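Local coordinates for protein minor fimbrium tip subunit Mfa3 (Porphyromonas gingivalis ATCC 33277, PDB 5NF4) that serves as a tip subunit of the minor (Mfa1) fimbriae, filaments that mediate biofilm formation and adhesion to host cells and other oral bacteria, at residues 39-44 with 168-173; 43-48 with 102-107; 197-202 with 326-331; 210-215 with 237-242. All blocks are in the same frame, centred on the assembly; numbering follows the deposited sequence.

Contact 1. Residues 39-44 with 168-173; sequences PDVYLL and QTVTIG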
loop_
_atom_site.group_PDB
_atom_site.type_symbol
_atom_site.label_atom_id
_atom_site.label_comp_id
_atom_site.label_asym_id
_atom_site.label_seq_id
_atom_site.Cartn_x
_atom_site.Cartn_y
_atom_site.Cartn_z
ATOM N N PRO A 39 6.629 3.081 38.316
ATOM C CA PRO A 39 6.583 1.619 38.124
ATOM C C PRO A 39 6.550 1.334 36.626
ATOM O O PRO A 39 5.773 1.961 35.946
ATOM C CB PRO A 39 5.289 1.183 38.817
ATOM C CG PRO A 39 4.572 2.446 39.199
ATOM C CD PRO A 39 5.575 3.563 39.218
ATOM N N ASP A 40 7.393 0.438 36.130
ATOM C CA ASP A 40 7.593 0.322 34.680
ATOM C C ASP A 40 6.798 -0.784 33.997
ATOM O O ASP A 40 6.156 -1.645 34.635
ATOM C CB ASP A 40 9.072 0.102 34.406
ATOM C CG ASP A 40 9.911 1.278 34.837
ATOM O OD1 ASP A 40 9.589 2.412 34.423
ATOM O OD2 ASP A 40 10.887 1.068 35.589
ATOM N N VAL A 41 6.891 -0.747 32.672
ATOM C CA VAL A 41 6.386 -1.788 31.815
ATOM C C VAL A 41 7.506 -2.224 30.862
ATOM O O VAL A 41 8.173 -1.375 30.268
ATOM C CB VAL A 41 5.193 -1.295 30.966
ATOM C CG1 VAL A 41 4.498 -2.477 30.265
ATOM C CG2 VAL A 41 4.216 -0.504 31.821
ATOM N N TYR A 42 7.693 -3.528 30.728
ATOM C CA TYR A 42 8.524 -4.091 29.659
ATOM C C TYR A 42 7.594 -4.792 28.699
ATOM O O TYR A 42 6.874 -5.715 29.081
ATOM C CB TYR A 42 9.564 -5.045 30.201
ATOM C CG TYR A 42 10.531 -4.377 31.136
ATOM C CD1 TYR A 42 10.192 -4.140 32.457
ATOM C CD2 TYR A 42 11.773 -3.960 30.689
ATOM C CE1 TYR A 42 11.079 -3.510 33.308
ATOM C CE2 TYR A 42 12.656 -3.327 31.526
ATOM C CZ TYR A 42 12.309 -3.107 32.830
ATOM O OH TYR A 42 13.212 -2.481 33.647
ATOM N N LEU A 43 7.636 -4.341 27.450
ATOM C CA LEU A 43 6.781 -4.815 26.374
ATOM C C LEU A 43 7.594 -5.557 25.350
ATOM O O LEU A 43 8.623 -5.055 24.927
ATOM C CB LEU A 43 6.090 -3.655 25.648
ATOM C CG LEU A 43 4.862 -2.980 26.198
ATOM C CD1 LEU A 43 4.321 -2.048 25.120
ATOM C CD2 LEU A 43 3.862 -4.015 26.600
ATOM N N LEU A 44 7.099 -6.716 24.937
ATOM C CA LEU A 44 7.644 -7.456 23.810
ATOM C C LEU A 44 6.850 -7.122 22.559
ATOM O O LEU A 44 5.663 -7.427 22.474
ATOM C CB LEU A 44 7.604 -8.954 24.076
ATOM C CG LEU A 44 8.308 -9.795 23.011
ATOM C CD1 LEU A 44 9.790 -9.505 22.989
ATOM C CD2 LEU A 44 8.066 -11.268 23.258
ATOM N N GLN A 168 -4.047 2.894 23.253
ATOM C CA GLN A 168 -3.799 1.562 23.767
ATOM C C GLN A 168 -3.552 1.607 25.249
ATOM O O GLN A 168 -2.809 2.445 25.725
ATOM C CB GLN A 168 -2.587 0.953 23.087
ATOM C CG GLN A 168 -2.704 0.928 21.580
ATOM C CD GLN A 168 -3.749 -0.044 21.107
ATOM O OE1 GLN A 168 -3.572 -1.245 21.235
ATOM N NE2 GLN A 168 -4.850 0.470 20.546
ATOM N N THR A 169 -4.158 0.688 25.966
ATOM C CA THR A 169 -3.977 0.655 27.391
ATOM C C THR A 169 -2.772 -0.196 27.684
ATOM O O THR A 169 -2.768 -1.401 27.433
ATOM C CB THR A 169 -5.221 0.099 28.113
ATOM O OG1 THR A 169 -6.357 0.903 27.770
ATOM C CG2 THR A 169 -5.014 0.112 29.595
ATOM N N VAL A 170 -1.744 0.440 28.236
ATOM C CA VAL A 170 -0.520 -0.251 28.612
ATOM C C VAL A 170 -0.469 -0.400 30.117
ATOM O O VAL A 170 -0.424 0.613 30.841
ATOM C CB VAL A 170 0.712 0.531 28.108
ATOM C CG1 VAL A 170 1.998 -0.192 28.474
ATOM C CG2 VAL A 170 0.613 0.743 26.604
ATOM N N THR A 171 -0.531 -1.652 30.595
ATOM C CA THR A 171 -0.602 -1.940 32.016
ATOM C C THR A 171 0.771 -2.254 32.572
ATOM O O THR A 171 1.707 -2.562 31.838
ATOM C CB THR A 171 -1.541 -3.144 32.327
ATOM O OG1 THR A 171 -1.164 -4.276 31.540
ATOM C CG2 THR A 171 -2.998 -2.785 32.049
ATOM N N ILE A 172 0.862 -2.200 33.887
ATOM C CA ILE A 172 2.105 -2.394 34.604
ATOM C C ILE A 172 2.543 -3.846 34.619
ATOM O O ILE A 172 1.743 -4.753 34.849
ATOM C CB ILE A 172 1.957 -1.902 36.052
ATOM C CG1 ILE A 172 1.795 -0.375 36.060
ATOM C CG2 ILE A 172 3.150 -2.313 36.917
ATOM C CD1 ILE A 172 1.235 0.164 37.330
ATOM N N GLY A 173 3.835 -4.056 34.394
ATOM C CA GLY A 173 4.436 -5.358 34.626
ATOM C C GLY A 173 5.518 -5.725 33.627
ATOM O O GLY A 173 5.996 -4.884 32.870
#

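Contact 2. Residues 43-48 with 102-107; sequences LLVNAR and FTVKLK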
loop_
_atom_site.group_PDB
_atom_site.type_symbol
_atom_site.label_atom_id
_atom_site.label_comp_id
_atom_site.label_asym_id
_atom_site.label_seq_id
_atom_site.Cartn_x
_atom_site.Cartn_y
_atom_site.Cartn_z
ATOM N N LEU A 43 7.636 -4.341 27.450
ATOM C CA LEU A 43 6.781 -4.815 26.374
ATOM C C LEU A 43 7.594 -5.557 25.350
ATOM O O LEU A 43 8.623 -5.055 24.927
ATOM C CB LEU A 43 6.090 -3.655 25.648
ATOM C CG LEU A 43 4.862 -2.980 26.198
ATOM C CD1 LEU A 43 4.321 -2.048 25.120
ATOM C CD2 LEU A 43 3.862 -4.015 26.600
ATOM N N LEU A 44 7.099 -6.716 24.937
ATOM C CA LEU A 44 7.644 -7.456 23.810
ATOM C C LEU A 44 6.850 -7.122 22.559
ATOM O O LEU A 44 5.663 -7.427 22.474
ATOM C CB LEU A 44 7.604 -8.954 24.076
ATOM C CG LEU A 44 8.308 -9.795 23.011
ATOM C CD1 LEU A 44 9.790 -9.505 22.989
ATOM C CD2 LEU A 44 8.066 -11.268 23.258
ATOM N N VAL A 45 7.520 -6.487 21.603
ATOM C CA VAL A 45 6.879 -6.019 20.374
ATOM C C VAL A 45 7.256 -7.028 19.301
ATOM O O VAL A 45 8.443 -7.344 19.132
ATOM C CB VAL A 45 7.331 -4.586 20.008
ATOM C CG1 VAL A 45 6.819 -4.169 18.611
ATOM C CG2 VAL A 45 6.826 -3.599 21.035
ATOM N N ASN A 46 6.247 -7.603 18.648
ATOM C CA ASN A 46 6.465 -8.446 17.468
ATOM C C ASN A 46 5.760 -7.842 16.275
ATOM O O ASN A 46 4.534 -7.674 16.306
ATOM C CB ASN A 46 5.970 -9.868 17.687
ATOM C CG ASN A 46 6.624 -10.853 16.733
ATOM O OD1 ASN A 46 6.795 -10.574 15.547
ATOM N ND2 ASN A 46 7.033 -11.991 17.258
ATOM N N ALA A 47 6.545 -7.503 15.254
ATOM C CA ALA A 47 6.074 -6.755 14.087
ATOM C C ALA A 47 6.440 -7.482 12.805
ATOM O O ALA A 47 7.461 -8.165 12.728
ATOM C CB ALA A 47 6.659 -5.357 14.081
ATOM N N ARG A 48 5.592 -7.338 11.792
ATOM C CA ARG A 48 5.792 -8.068 10.570
ATOM C C ARG A 48 4.929 -7.428 9.495
ATOM O O ARG A 48 3.953 -6.746 9.809
ATOM C CB ARG A 48 5.439 -9.539 10.758
ATOM C CG ARG A 48 4.016 -9.789 11.169
ATOM C CD ARG A 48 3.674 -11.246 10.959
ATOM N NE ARG A 48 2.386 -11.600 11.544
ATOM C CZ ARG A 48 1.206 -11.344 10.983
ATOM N NH1 ARG A 48 1.130 -10.716 9.814
ATOM N NH2 ARG A 48 0.096 -11.716 11.604
ATOM N N PHE A 102 11.446 -7.319 19.571
ATOM C CA PHE A 102 12.321 -6.596 20.493
ATOM C C PHE A 102 11.573 -6.177 21.758
ATOM O O PHE A 102 10.349 -6.084 21.759
ATOM C CB PHE A 102 12.916 -5.360 19.803
ATOM C CG PHE A 102 11.899 -4.377 19.287
ATOM C CD1 PHE A 102 11.383 -3.358 20.094
ATOM C CD2 PHE A 102 11.463 -4.443 17.971
ATOM C CE1 PHE A 102 10.449 -2.440 19.606
ATOM C CE2 PHE A 102 10.535 -3.544 17.484
ATOM C CZ PHE A 102 10.029 -2.525 18.289
ATOM N N THR A 103 12.327 -5.896 22.808
ATOM C CA THR A 103 11.752 -5.458 24.076
ATOM C C THR A 103 11.938 -3.954 24.287
ATOM O O THR A 103 13.000 -3.435 24.014
ATOM C CB THR A 103 12.396 -6.231 25.187
ATOM O OG1 THR A 103 12.180 -7.627 24.946
ATOM C CG2 THR A 103 11.793 -5.838 26.529
ATOM N N VAL A 104 10.903 -3.265 24.763
ATOM C CA VAL A 104 10.976 -1.837 25.067
ATOM C C VAL A 104 10.512 -1.606 26.520
ATOM O O VAL A 104 9.618 -2.296 27.008
ATOM C CB VAL A 104 10.119 -0.981 24.112
ATOM C CG1 VAL A 104 8.645 -1.270 24.294
ATOM C CG2 VAL A 104 10.373 0.487 24.348
ATOM N N LYS A 105 11.137 -0.648 27.193
ATOM C CA LYS A 105 10.741 -0.250 28.558
ATOM C C LYS A 105 10.033 1.107 28.493
ATOM O O LYS A 105 10.486 2.000 27.787
ATOM C CB LYS A 105 11.965 -0.173 29.449
ATOM C CG LYS A 105 11.702 0.304 30.866
ATOM C CD LYS A 105 13.027 0.369 31.624
ATOM C CE LYS A 105 13.016 1.427 32.707
ATOM N NZ LYS A 105 14.286 1.430 33.495
ATOM N N LEU A 106 8.908 1.264 29.177
ATOM C CA LEU A 106 8.219 2.553 29.196
ATOM C C LEU A 106 7.312 2.664 30.398
ATOM O O LEU A 106 7.084 1.698 31.083
ATOM C CB LEU A 106 7.402 2.799 27.910
ATOM C CG LEU A 106 6.095 2.030 27.721
ATOM C CD1 LEU A 106 5.208 2.652 26.643
ATOM C CD2 LEU A 106 6.382 0.548 27.421
ATOM N N LYS A 107 6.766 3.846 30.626
ATOM C CA LYS A 107 5.806 4.035 31.698
ATOM C C LYS A 107 4.411 3.632 31.237
ATOM O O LYS A 107 4.062 3.804 30.063
ATOM C CB LYS A 107 5.803 5.492 32.155
ATOM C CG LYS A 107 7.163 5.933 32.741
ATOM C CD LYS A 107 7.478 5.155 34.040
ATOM C CE LYS A 107 8.726 5.665 34.754
ATOM N NZ LYS A 107 8.952 4.914 36.037
#

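Contact 3. Residues 197-202 with 326-331; sequences AKLDVN and YIYRIK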
loop_
_atom_site.group_PDB
_atom_site.type_symbol
_atom_site.label_atom_id
_atom_site.label_comp_id
_atom_site.label_asym_id
_atom_site.label_seq_id
_atom_site.Cartn_x
_atom_site.Cartn_y
_atom_site.Cartn_z
ATOM N N ALA A 197 -0.524 -0.535 -3.585
ATOM C CA ALA A 197 -1.327 -1.668 -4.038
ATOM C C ALA A 197 -0.527 -2.468 -5.079
ATOM O O ALA A 197 0.413 -1.947 -5.663
ATOM C CB ALA A 197 -2.665 -1.180 -4.643
ATOM N N LYS A 198 -0.899 -3.727 -5.287
ATOM C CA LYS A 198 -0.251 -4.583 -6.277
ATOM C C LYS A 198 -1.207 -4.813 -7.429
ATOM O O LYS A 198 -2.357 -5.226 -7.223
ATOM C CB LYS A 198 0.163 -5.891 -5.621
ATOM C CG LYS A 198 0.801 -6.935 -6.521
ATOM C CD LYS A 198 1.219 -8.159 -5.707
ATOM C CE LYS A 198 1.858 -9.224 -6.563
ATOM N NZ LYS A 198 2.463 -10.299 -5.738
ATOM N N LEU A 199 -0.719 -4.548 -8.642
ATOM C CA LEU A 199 -1.489 -4.773 -9.843
ATOM C C LEU A 199 -0.932 -6.008 -10.518
ATOM O O LEU A 199 0.266 -6.097 -10.759
ATOM C CB LEU A 199 -1.409 -3.565 -10.773
ATOM C CG LEU A 199 -2.058 -3.731 -12.151
ATOM C CD1 LEU A 199 -3.585 -3.897 -12.032
ATOM C CD2 LEU A 199 -1.726 -2.544 -13.020
ATOM N N ASP A 200 -1.818 -6.956 -10.801
ATOM C CA ASP A 200 -1.454 -8.304 -11.164
ATOM C C ASP A 200 -2.240 -8.689 -12.413
ATOM O O ASP A 200 -3.410 -9.020 -12.317
ATOM C CB ASP A 200 -1.779 -9.225 -9.975
ATOM C CG ASP A 200 -1.197 -10.602 -10.094
ATOM O OD1 ASP A 200 -0.895 -11.058 -11.219
ATOM O OD2 ASP A 200 -1.057 -11.254 -9.026
ATOM N N VAL A 201 -1.613 -8.607 -13.585
ATOM C CA VAL A 201 -2.298 -8.864 -14.856
ATOM C C VAL A 201 -1.818 -10.166 -15.509
ATOM O O VAL A 201 -0.638 -10.356 -15.810
ATOM C CB VAL A 201 -2.108 -7.669 -15.821
ATOM C CG1 VAL A 201 -2.783 -7.928 -17.147
ATOM C CG2 VAL A 201 -2.669 -6.390 -15.201
ATOM N N ASN A 202 -2.773 -11.067 -15.719
ATOM C CA ASN A 202 -2.494 -12.394 -16.205
ATOM C C ASN A 202 -3.174 -12.673 -17.538
ATOM O O ASN A 202 -4.396 -12.558 -17.655
ATOM C CB ASN A 202 -2.941 -13.424 -15.169
ATOM C CG ASN A 202 -2.219 -13.251 -13.825
ATOM O OD1 ASN A 202 -1.187 -13.876 -13.582
ATOM N ND2 ASN A 202 -2.737 -12.382 -12.983
ATOM N N TYR A 326 -4.891 -6.344 -6.765
ATOM C CA TYR A 326 -5.812 -6.210 -7.883
ATOM C C TYR A 326 -5.380 -7.190 -8.966
ATOM O O TYR A 326 -4.297 -7.057 -9.551
ATOM C CB TYR A 326 -5.824 -4.762 -8.405
ATOM C CG TYR A 326 -6.371 -3.781 -7.385
ATOM C CD1 TYR A 326 -5.574 -3.339 -6.336
ATOM C CD2 TYR A 326 -7.688 -3.349 -7.438
ATOM C CE1 TYR A 326 -6.079 -2.476 -5.345
ATOM C CE2 TYR A 326 -8.208 -2.464 -6.462
ATOM C CZ TYR A 326 -7.387 -2.042 -5.416
ATOM O OH TYR A 326 -7.881 -1.210 -4.409
ATOM N N ILE A 327 -6.224 -8.193 -9.197
ATOM C CA ILE A 327 -5.873 -9.321 -10.055
ATOM C C ILE A 327 -6.779 -9.362 -11.279
ATOM O O ILE A 327 -8.004 -9.430 -11.167
ATOM C CB ILE A 327 -5.964 -10.656 -9.276
ATOM C CG1 ILE A 327 -5.063 -10.600 -8.036
ATOM C CG2 ILE A 327 -5.555 -11.842 -10.163
ATOM C CD1 ILE A 327 -5.353 -11.685 -7.014
ATOM N N TYR A 328 -6.155 -9.315 -12.456
ATOM C CA TYR A 328 -6.864 -9.396 -13.724
ATOM C C TYR A 328 -6.465 -10.640 -14.487
ATOM O O TYR A 328 -5.289 -11.041 -14.522
ATOM C CB TYR A 328 -6.590 -8.132 -14.568
ATOM C CG TYR A 328 -7.185 -6.926 -13.903
ATOM C CD1 TYR A 328 -6.492 -6.254 -12.908
ATOM C CD2 TYR A 328 -8.472 -6.494 -14.218
ATOM C CE1 TYR A 328 -7.044 -5.165 -12.271
ATOM C CE2 TYR A 328 -9.037 -5.404 -13.572
ATOM C CZ TYR A 328 -8.313 -4.740 -12.613
ATOM O OH TYR A 328 -8.881 -3.677 -11.958
ATOM N N ARG A 329 -7.480 -11.282 -15.056
ATOM C CA ARG A 329 -7.298 -12.432 -15.919
ATOM C C ARG A 329 -7.857 -12.001 -17.260
ATOM O O ARG A 329 -9.047 -11.699 -17.380
ATOM C CB ARG A 329 -8.005 -13.674 -15.339
ATOM C CG ARG A 329 -7.512 -13.947 -13.919
ATOM C CD ARG A 329 -8.293 -14.993 -13.190
ATOM N NE ARG A 329 -9.667 -14.622 -12.846
ATOM C CZ ARG A 329 -10.025 -13.740 -11.915
ATOM N NH1 ARG A 329 -9.118 -13.043 -11.237
ATOM N NH2 ARG A 329 -11.315 -13.531 -11.689
ATOM N N ILE A 330 -6.974 -11.932 -18.249
ATOM C CA ILE A 330 -7.316 -11.374 -19.562
ATOM C C ILE A 330 -7.145 -12.357 -20.720
ATOM O O ILE A 330 -6.141 -13.067 -20.807
ATOM C CB ILE A 330 -6.458 -10.133 -19.846
ATOM C CG1 ILE A 330 -6.664 -9.091 -18.754
ATOM C CG2 ILE A 330 -6.806 -9.561 -21.260
ATOM C CD1 ILE A 330 -5.730 -7.941 -18.851
ATOM N N LYS A 331 -8.151 -12.401 -21.599
ATOM C CA LYS A 331 -8.086 -13.161 -22.853
ATOM C C LYS A 331 -7.964 -12.165 -23.994
ATOM O O LYS A 331 -8.816 -11.294 -24.141
ATOM C CB LYS A 331 -9.327 -14.034 -23.066
ATOM C CG LYS A 331 -9.529 -15.126 -22.036
ATOM C CD LYS A 331 -10.801 -15.916 -22.319
ATOM C CE LYS A 331 -11.084 -16.965 -21.239
ATOM N NZ LYS A 331 -12.283 -17.811 -21.584
#

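Contact 4. Residues 210-215 with 237-242; sequences LQKIEL and PVELRR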
loop_
_atom_site.group_PDB
_atom_site.type_symbol
_atom_site.label_atom_id
_atom_site.label_comp_id
_atom_site.label_asym_id
_atom_site.label_seq_id
_atom_site.Cartn_x
_atom_site.Cartn_y
_atom_site.Cartn_z
ATOM N N LEU A 210 0.147 -9.809 -27.658
ATOM C CA LEU A 210 0.396 -8.708 -26.730
ATOM C C LEU A 210 1.727 -8.051 -27.020
ATOM O O LEU A 210 2.734 -8.729 -27.141
ATOM C CB LEU A 210 0.376 -9.198 -25.275
ATOM C CG LEU A 210 0.653 -8.175 -24.163
ATOM C CD1 LEU A 210 -0.469 -7.135 -24.064
ATOM C CD2 LEU A 210 0.851 -8.873 -22.808
ATOM N N GLN A 211 1.725 -6.726 -27.121
ATOM C CA GLN A 211 2.963 -5.984 -27.321
ATOM C C GLN A 211 3.418 -5.390 -25.996
ATOM O O GLN A 211 4.586 -5.470 -25.637
ATOM C CB GLN A 211 2.770 -4.883 -28.354
ATOM C CG GLN A 211 3.991 -4.034 -28.580
ATOM C CD GLN A 211 3.703 -2.870 -29.496
ATOM O OE1 GLN A 211 3.160 -3.043 -30.589
ATOM N NE2 GLN A 211 4.044 -1.667 -29.045
ATOM N N LYS A 212 2.495 -4.790 -25.262
ATOM C CA LYS A 212 2.846 -4.283 -23.944
ATOM C C LYS A 212 1.667 -3.888 -23.100
ATOM O O LYS A 212 0.547 -3.731 -23.591
ATOM C CB LYS A 212 3.773 -3.077 -24.050
ATOM C CG LYS A 212 3.146 -1.861 -24.639
ATOM C CD LYS A 212 4.127 -0.704 -24.489
ATOM C CE LYS A 212 3.735 0.494 -25.291
ATOM N NZ LYS A 212 4.737 1.583 -25.135
ATOM N N ILE A 213 1.972 -3.691 -21.822
ATOM C CA ILE A 213 1.010 -3.312 -20.815
ATOM C C ILE A 213 1.580 -2.160 -20.009
ATOM O O ILE A 213 2.708 -2.236 -19.533
ATOM C CB ILE A 213 0.685 -4.456 -19.829
ATOM C CG1 ILE A 213 0.387 -5.758 -20.556
ATOM C CG2 ILE A 213 -0.471 -4.021 -18.902
ATOM C CD1 ILE A 213 0.102 -6.920 -19.604
ATOM N N GLU A 214 0.786 -1.112 -19.845
ATOM C CA GLU A 214 1.188 0.079 -19.108
ATOM C C GLU A 214 0.164 0.441 -18.053
ATOM O O GLU A 214 -1.029 0.457 -18.330
ATOM C CB GLU A 214 1.329 1.288 -20.034
ATOM C CG GLU A 214 2.439 1.198 -21.040
ATOM C CD GLU A 214 2.294 2.236 -22.142
ATOM O OE1 GLU A 214 1.367 2.094 -22.976
ATOM O OE2 GLU A 214 3.097 3.188 -22.168
ATOM N N LEU A 215 0.648 0.809 -16.878
ATOM C CA LEU A 215 -0.172 1.431 -15.840
ATOM C C LEU A 215 -0.144 2.945 -15.985
ATOM O O LEU A 215 0.926 3.552 -16.011
ATOM C CB LEU A 215 0.338 1.024 -14.461
ATOM C CG LEU A 215 -0.220 1.802 -13.263
ATOM C CD1 LEU A 215 -1.725 1.638 -13.073
ATOM C CD2 LEU A 215 0.541 1.376 -12.051
ATOM N N PRO A 237 3.541 7.058 -17.535
ATOM C CA PRO A 237 3.154 5.670 -17.777
ATOM C C PRO A 237 4.239 4.691 -17.333
ATOM O O PRO A 237 5.426 4.907 -17.525
ATOM C CB PRO A 237 2.941 5.638 -19.294
ATOM C CG PRO A 237 3.846 6.733 -19.812
ATOM C CD PRO A 237 3.712 7.827 -18.769
ATOM N N VAL A 238 3.791 3.629 -16.678
ATOM C CA VAL A 238 4.649 2.578 -16.178
ATOM C C VAL A 238 4.470 1.285 -16.964
ATOM O O VAL A 238 3.417 0.665 -16.844
ATOM C CB VAL A 238 4.303 2.308 -14.695
ATOM C CG1 VAL A 238 5.157 1.159 -14.103
ATOM C CG2 VAL A 238 4.449 3.563 -13.893
ATOM N N GLU A 239 5.467 0.870 -17.746
ATOM C CA GLU A 239 5.376 -0.385 -18.470
ATOM C C GLU A 239 5.511 -1.498 -17.432
ATOM O O GLU A 239 6.489 -1.532 -16.694
ATOM C CB GLU A 239 6.444 -0.485 -19.559
ATOM C CG GLU A 239 6.161 -1.622 -20.512
ATOM C CD GLU A 239 7.166 -1.720 -21.645
ATOM O OE1 GLU A 239 7.269 -2.812 -22.233
ATOM O OE2 GLU A 239 7.843 -0.714 -21.948
ATOM N N LEU A 240 4.514 -2.372 -17.332
ATOM C CA LEU A 240 4.550 -3.464 -16.341
ATOM C C LEU A 240 5.659 -4.465 -16.604
ATOM O O LEU A 240 6.137 -4.609 -17.715
ATOM C CB LEU A 240 3.213 -4.207 -16.288
ATOM C CG LEU A 240 1.971 -3.354 -15.972
ATOM C CD1 LEU A 240 0.790 -4.263 -15.696
ATOM C CD2 LEU A 240 2.156 -2.367 -14.807
ATOM N N ARG A 241 6.073 -5.164 -15.560
ATOM C CA ARG A 241 7.187 -6.079 -15.682
ATOM C C ARG A 241 6.690 -7.507 -15.735
ATOM O O ARG A 241 5.923 -7.956 -14.879
ATOM C CB ARG A 241 8.173 -5.880 -14.527
ATOM C CG ARG A 241 8.984 -4.596 -14.677
ATOM C CD ARG A 241 10.219 -4.585 -13.795
ATOM N NE ARG A 241 10.946 -3.318 -13.889
ATOM C CZ ARG A 241 11.988 -2.986 -13.128
ATOM N NH1 ARG A 241 12.444 -3.829 -12.207
ATOM N NH2 ARG A 241 12.577 -1.807 -13.285
ATOM N N ARG A 242 7.132 -8.204 -16.762
ATOM C CA ARG A 242 6.790 -9.596 -16.947
ATOM C C ARG A 242 7.528 -10.438 -15.936
ATOM O O ARG A 242 8.729 -10.296 -15.767
ATOM C CB ARG A 242 7.132 -10.051 -18.351
ATOM C CG ARG A 242 6.661 -11.458 -18.687
ATOM C CD ARG A 242 7.105 -11.902 -20.082
ATOM N NE ARG A 242 6.270 -13.009 -20.517
ATOM C CZ ARG A 242 5.900 -13.239 -21.768
ATOM N NH1 ARG A 242 6.328 -12.461 -22.764
ATOM N NH2 ARG A 242 5.101 -14.266 -22.014
#

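Contact 1. Residues 39-44 with 168-173
Val41 and Gly173 form a single beta bridge, their CA atoms 4.9 Å apart, where the start of strand 41-49 meets the loop that leaves strand 161-170, the touching parts running at 107° to each other. Tyr42 N donates to Gly173 O at 3.1 Å, while the return bond from Gly173 N to Asp40 O is weak at 3.4 Å. Val41 CA adds a C-H contact to the same Gly173 O, which also lies near the plane of the Tyr42 ring, at its edge. Gly173 adopts a positive phi of 144°, at which a CB would jam against the carbonyl O of Ile172. The bridge sits at the far end of the beta-rich N-terminal half of this fimbrillin-superfamily protein, and residues 39-44 belong to the propeptide. Val41 carries the apolar part. Both its methyls straddle the carbonyl of Thr171, CG1 lying 3.2 Å from Thr171 O. With CG1 anti to the backbone N (chi1 -169°), that branch also meets Val170 CG1 at 3.8 Å. Leu43 CD1 reaches the same Val170 methyl more loosely, and Phe113 of strand 109-117 packs against both residues. Toward solvent, Pro39 CB only brushes Ile172 CD1 at 4.4 Å, and Ile172 CG2 lies by Asp40 O. The Asp40 carboxylate turns from the bridge to a salt bridge with Lys107.

Contact 2. Residues 43-48 with 102-107
Backbone hydrogen bonds tie Leu43 to Val104 and Val45 to Phe102, two antiparallel hydrogen-bonded pairs flanking the non-hydrogen-bonded pair Leu44-Thr103. The bonds are short, and Leu43 N to Val104 O, 2.9 Å at 174°, is nearly straight. Between them Thr103 CA gives a C-H contact to Leu43 O at 3.3 Å. This is a twisted antiparallel ladder, its axes at 138°; strand 41-49, nearly all of it propeptide, is held here by 99-106 and pairs in parallel with 180-205 on its other edge. Apolar contacts gather on the face of Leu43, Val45, Phe102 and Val104. A CH-pi contact sets Val45 CB over one face of the Phe102 ring, 4.0 Å from its centroid, and Val45 CG1 touches Phe102 CZ at 3.6 Å. Phe102 holds CG between its backbone N and carbonyl carbon (chi1 59°), which lays the ring alongside Val45; His88 stacks on this ring too. Leu43 CB meets Val104 CG1 at 3.7 Å, and Leu43 CG meets Leu106 CD2 at 4.0 Å. On the other face, Leu44 CD1 merely rests against Thr103 OG1.

Contact 3. Residues 197-202 with 326-331
Tyr326 pairs with Leu199 and Tyr328 with Val201 on the tightly packed face of two parallel strands, 197-202 and 326-331, whose axes differ by 13°. Ala197 CB touches Tyr326 CE1 at 3.7 Å, and Leu199 CD1 meets Tyr328 CE1 at the same 3.7 Å. The closest apolar pair is Val201 CG1 and Ile330 CD1, 3.4 Å apart, tighter than normal carbon contact. The phenol ends leave the pair: Tyr326 OH bonds Thr294, and Tyr328 OH bonds Tyr304. The face of Asp200, Asn202, Ile327 and Arg329 is looser and more polar, with Ile327 CG1 4.1 Å from Asp200 CB and Arg329 at the partly exposed margin. Five backbone bonds join the strands in the staggered pattern of a parallel ladder, flanked by antiparallel neighbours: 248-254 beside 180-205, and 337-345 beside 324-332. Tyr328 O is gripped twice, by Asn202 N at 2.8 Å and Asn202 ND2 at 3.3 Å, which arrive from opposite faces of its carbonyl plane. Asn202 ND2 also meets Asp200 OD1 at 2.9 Å, from above the carboxylate plane. Gln248 donates to that same oxygen, and His325 bonds OD2. Asp200 is buried, yet both its oxygens have partners, and its link to ND2 helps fix the amide that doubles the bond to Tyr328 O.

Contact 4. Residues 210-215 with 237-242
Leu240 points inward from a break in strand 238-242 and fills the angle between Ile213 and Leu215. Its CB and CG each lie 3.8 Å from Ile213 O, the carbonyl that accepts the hydrogen bond from Leu240 N at 2.9 Å. CG turns anti to the carbonyl carbon (chi1 -57°), and from there the two methyls part: CD1 runs into Ile213 CG2 at 3.5 Å, a tight contact, whereas CD2 settles 3.9 Å from Leu215 CB. Next along the ladder, Leu215 and Val238 form an antiparallel hydrogen-bonded pair with bonds both ways, Leu215 N reaching Val238 O at 2.8 Å. On the opposite face Glu214 pairs with Glu239. Glu214 OE2 lies beside Pro237 CB at 3.8 Å and has a long salt bridge to Lys212 NZ; that amine is also near, but not touching, Glu239, so its charge probably eases the proximity of the two acids. Strand 210-216 is flanked on its other edge by 277-282, where Gln211 and Lys212 both face Thr281 in a classic beta bulge. On the buried side, Leu240 rests on Leu199 and Val201 of strand 180-205 and Ile213 on Val201, and Trp249 of strand 248-254 packs against Ile213.

Contacts 1 and 2 share strand 41-49 at one end of the elongated chain; contacts 3 and 4 lie on the other side of its centre, with contacts 1 and 4 about 50 Å apart between centres. Contact 3 is the buried one, a parallel ladder lined by tyrosines and aliphatics with a polar network on its other face. The other three are partly buried: contact 2 is a regular antiparallel ladder, contact 4 a short one, and contact 1 only a single bridge at the margin. Contacts 1 and 2 touch through polar links, probably including a Val41 N to Leu106 O hydrogen bond, contacts 3 and 4 through aliphatic packing. The long strand 180-205, used by contact 3, also pairs with strand 41-49 and so connects both ends.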